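Transcriptional regulator, SorC family (PDB 2O0M) probably binds DNA and regulates transcription in response to a carbohydrate effector. Local coordinates at residues R253-L263 with F276-I287. Sequence-based numbering, arbitrary orientation.
Sequences RKMSDDEMVML and FFDEEGKVVYKI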
# COMPACT_ATOMS: atom_id res chain seq x y z
N ARG A 253 8.34 0.99 12.75
CA ARG A 253 7.03 1.12 13.42
C ARG A 253 7.08 0.89 14.92
O ARG A 253 6.04 0.90 15.59
CB ARG A 253 6.04 0.14 12.78
CG ARG A 253 5.70 0.49 11.32
CD ARG A 253 4.89 -0.62 10.70
NE ARG A 253 4.48 -0.36 9.32
CZ ARG A 253 3.75 -1.23 8.61
NH1 ARG A 253 3.38 -2.38 9.16
NH2 ARG A 253 3.40 -0.94 7.36
N LYS A 254 8.28 0.69 15.46
CA LYS A 254 8.48 0.53 16.90
C LYS A 254 7.61 -0.59 17.48
O LYS A 254 6.94 -0.42 18.52
CB LYS A 254 8.26 1.87 17.62
CG LYS A 254 9.14 2.98 17.07
CD LYS A 254 9.07 4.25 17.89
CE LYS A 254 9.90 5.36 17.25
NZ LYS A 254 11.34 4.99 17.07
N MSE A 255 7.63 -1.73 16.81
CA MSE A 255 6.93 -2.91 17.29
C MSE A 255 7.60 -3.37 18.59
O MSE A 255 8.75 -3.03 18.87
CB MSE A 255 6.92 -4.01 16.23
CG MSE A 255 6.14 -3.61 14.99
SE MSE A 255 5.89 -5.08 13.73
CE MSE A 255 4.58 -5.92 14.69
N SER A 256 6.86 -4.12 19.40
CA SER A 256 7.36 -4.58 20.69
C SER A 256 8.56 -5.50 20.53
O SER A 256 8.74 -6.13 19.50
CB SER A 256 6.26 -5.32 21.46
OG SER A 256 6.07 -6.61 20.92
N ASP A 257 9.38 -5.59 21.58
CA ASP A 257 10.55 -6.48 21.55
C ASP A 257 10.15 -7.92 21.25
O ASP A 257 10.79 -8.60 20.45
CB ASP A 257 11.28 -6.45 22.89
CG ASP A 257 11.84 -5.08 23.23
OD1 ASP A 257 11.98 -4.24 22.31
OD2 ASP A 257 12.14 -4.85 24.42
N ASP A 258 9.09 -8.39 21.90
CA ASP A 258 8.62 -9.74 21.67
C ASP A 258 8.24 -9.96 20.20
O ASP A 258 8.53 -11.01 19.63
CB ASP A 258 7.42 -10.06 22.57
CG ASP A 258 7.79 -10.26 24.04
OD1 ASP A 258 8.98 -10.49 24.37
OD2 ASP A 258 6.89 -10.18 24.89
N GLU A 259 7.57 -8.98 19.60
CA GLU A 259 7.16 -9.11 18.20
C GLU A 259 8.36 -9.13 17.25
O GLU A 259 8.39 -9.91 16.31
CB GLU A 259 6.20 -7.99 17.80
CG GLU A 259 4.81 -8.13 18.42
CD GLU A 259 3.91 -6.93 18.18
OE1 GLU A 259 4.34 -5.78 18.44
OE2 GLU A 259 2.76 -7.12 17.74
N MSE A 260 9.34 -8.28 17.52
CA MSE A 260 10.54 -8.22 16.69
C MSE A 260 11.26 -9.58 16.72
O MSE A 260 11.64 -10.10 15.67
CB MSE A 260 11.49 -7.14 17.20
CG MSE A 260 12.83 -7.15 16.54
SE MSE A 260 12.73 -7.13 14.58
CE MSE A 260 12.68 -5.23 14.44
N VAL A 261 11.43 -10.13 17.91
CA VAL A 261 12.11 -11.41 18.05
C VAL A 261 11.32 -12.52 17.34
O VAL A 261 11.91 -13.35 16.66
CB VAL A 261 12.35 -11.77 19.52
CG1 VAL A 261 12.86 -13.21 19.65
CG2 VAL A 261 13.35 -10.80 20.12
N MSE A 262 10.00 -12.50 17.50
CA MSE A 262 9.10 -13.47 16.86
C MSE A 262 9.23 -13.37 15.32
O MSE A 262 9.33 -14.38 14.63
CB MSE A 262 7.65 -13.28 17.37
CG MSE A 262 6.65 -14.44 17.12
SE MSE A 262 4.88 -14.40 18.13
CE MSE A 262 4.74 -12.52 18.55
N LEU A 263 9.25 -12.16 14.79
CA LEU A 263 9.35 -11.99 13.33
C LEU A 263 10.66 -12.50 12.75
O LEU A 263 10.69 -13.08 11.67
CB LEU A 263 9.16 -10.52 12.95
CG LEU A 263 7.72 -10.01 13.05
CD1 LEU A 263 7.70 -8.51 12.88
CD2 LEU A 263 6.80 -10.67 12.03
N PHE A 276 2.62 -9.96 7.88
CA PHE A 276 4.01 -10.29 7.58
C PHE A 276 4.10 -11.65 6.90
O PHE A 276 3.45 -12.59 7.33
CB PHE A 276 4.84 -10.27 8.86
CG PHE A 276 4.98 -8.90 9.44
CD1 PHE A 276 6.09 -8.13 9.14
CD2 PHE A 276 3.96 -8.34 10.20
CE1 PHE A 276 6.21 -6.85 9.62
CE2 PHE A 276 4.07 -7.04 10.68
CZ PHE A 276 5.19 -6.30 10.40
N PHE A 277 4.91 -11.73 5.85
CA PHE A 277 4.98 -12.92 4.98
C PHE A 277 6.39 -13.50 4.94
O PHE A 277 7.36 -12.76 4.81
CB PHE A 277 4.56 -12.56 3.56
CG PHE A 277 3.22 -11.89 3.46
CD1 PHE A 277 2.07 -12.62 3.15
CD2 PHE A 277 3.09 -10.52 3.68
CE1 PHE A 277 0.84 -12.00 3.06
CE2 PHE A 277 1.86 -9.90 3.60
CZ PHE A 277 0.72 -10.65 3.29
N ASP A 278 6.51 -14.82 5.02
CA ASP A 278 7.81 -15.46 4.80
C ASP A 278 8.02 -15.68 3.30
O ASP A 278 7.15 -15.32 2.50
CB ASP A 278 7.97 -16.74 5.63
CG ASP A 278 7.02 -17.86 5.22
OD1 ASP A 278 6.46 -17.82 4.11
OD2 ASP A 278 6.84 -18.79 6.03
N GLU A 279 9.16 -16.24 2.91
CA GLU A 279 9.51 -16.35 1.49
C GLU A 279 8.57 -17.29 0.71
O GLU A 279 8.40 -17.15 -0.50
CB GLU A 279 10.98 -16.74 1.29
CG GLU A 279 11.31 -18.21 1.46
CD GLU A 279 12.75 -18.52 1.08
OE1 GLU A 279 13.20 -19.66 1.36
OE2 GLU A 279 13.44 -17.64 0.52
N GLU A 280 7.94 -18.21 1.43
CA GLU A 280 6.91 -19.07 0.83
C GLU A 280 5.57 -18.35 0.61
O GLU A 280 4.63 -18.94 0.07
CB GLU A 280 6.71 -20.34 1.66
CG GLU A 280 7.93 -21.25 1.65
CD GLU A 280 8.35 -21.65 0.24
OE1 GLU A 280 9.51 -21.37 -0.14
OE2 GLU A 280 7.50 -22.21 -0.49
N GLY A 281 5.48 -17.09 1.02
CA GLY A 281 4.25 -16.32 0.91
C GLY A 281 3.26 -16.57 2.04
O GLY A 281 2.14 -16.08 2.01
N LYS A 282 3.68 -17.33 3.04
CA LYS A 282 2.82 -17.62 4.18
C LYS A 282 2.77 -16.41 5.12
O LYS A 282 3.79 -15.79 5.39
CB LYS A 282 3.38 -18.82 4.95
CG LYS A 282 2.61 -19.20 6.20
CD LYS A 282 3.39 -20.23 7.00
CE LYS A 282 2.76 -20.48 8.36
NZ LYS A 282 3.55 -21.45 9.17
N VAL A 283 1.58 -16.11 5.63
CA VAL A 283 1.41 -15.11 6.68
C VAL A 283 1.94 -15.71 7.98
O VAL A 283 1.37 -16.68 8.50
CB VAL A 283 -0.06 -14.68 6.85
CG1 VAL A 283 -0.25 -13.74 8.05
CG2 VAL A 283 -0.56 -14.01 5.58
N VAL A 284 3.04 -15.15 8.49
CA VAL A 284 3.65 -15.63 9.74
C VAL A 284 3.20 -14.82 10.97
O VAL A 284 3.34 -15.29 12.11
CB VAL A 284 5.20 -15.62 9.66
CG1 VAL A 284 5.68 -16.54 8.54
CG2 VAL A 284 5.74 -14.21 9.45
N TYR A 285 2.66 -13.63 10.73
CA TYR A 285 2.13 -12.77 11.79
C TYR A 285 1.25 -11.66 11.23
O TYR A 285 1.44 -11.23 10.09
CB TYR A 285 3.28 -12.15 12.58
CG TYR A 285 2.87 -11.42 13.84
CD1 TYR A 285 2.35 -12.11 14.93
CD2 TYR A 285 3.05 -10.04 13.97
CE1 TYR A 285 1.98 -11.46 16.09
CE2 TYR A 285 2.68 -9.37 15.13
CZ TYR A 285 2.15 -10.09 16.19
OH TYR A 285 1.79 -9.46 17.36
N LYS A 286 0.29 -11.21 12.03
CA LYS A 286 -0.50 -10.02 11.71
C LYS A 286 -0.76 -9.19 12.97
O LYS A 286 -0.95 -9.72 14.07
CB LYS A 286 -1.82 -10.40 11.03
CG LYS A 286 -2.78 -11.18 11.91
CD LYS A 286 -3.92 -11.76 11.09
CE LYS A 286 -4.90 -12.53 11.97
NZ LYS A 286 -6.13 -12.90 11.21
N ILE A 287 -0.74 -7.87 12.80
CA ILE A 287 -1.03 -6.96 13.91
C ILE A 287 -2.55 -6.86 14.07
O ILE A 287 -3.30 -7.24 13.16
CB ILE A 287 -0.40 -5.56 13.70
CG1 ILE A 287 -0.98 -4.87 12.45
CG2 ILE A 287 1.13 -5.68 13.61
CD1 ILE A 287 -0.57 -3.44 12.32
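Leu-263, Met-255 and Phe-276 form the apolar heart of a packing in which helix 257-263 lies on the hairpin of strands 275-277 and 283-286, at the margin of the mixed sheet of the putative sugar-binding domain. The helix runs nearly antiparallel to strand 283-286 (173°, axes 9.7 Å apart). Leu-263 sets CD1 over one face of the Phe-276 ring, a CH-pi contact 4.1 Å from the centroid, while CD2 touches both Phe-276 CG, 3.6 Å away, and Tyr-285 CB. Met-255 makes an oblique Met-aromatic contact, SE to Phe-276 CZ 3.6 Å. A bend at chi3 (76°) carries its methyl CE aside to Ile-287 CG2, also 3.6 Å away, and toward the edge of the Tyr-285 ring. The selenium of Met-262 lies obliquely 5.3 Å from the centroid of that ring, a second Met-aromatic contact, while its methyl touches CE1.

Polar contact centres on Glu-259. Tyr-285 OH donates to Glu-259 OE2 (2.6 Å), which accepts through its anti lone pair, with carboxylate and ring planes almost perpendicular. The other oxygen, OE1, accepts from Ser-256 N, and Ser-256 OG accepts from Glu-259 N, completing a capping box. Arg-253 instead forms salt bridges with Glu-271 and Glu-182.

The carboxylate thus closes the capping box through OE1 and ties the first turn to the hairpin through OE2; donors at both oxygens would be expected to favour ionised Glu-259.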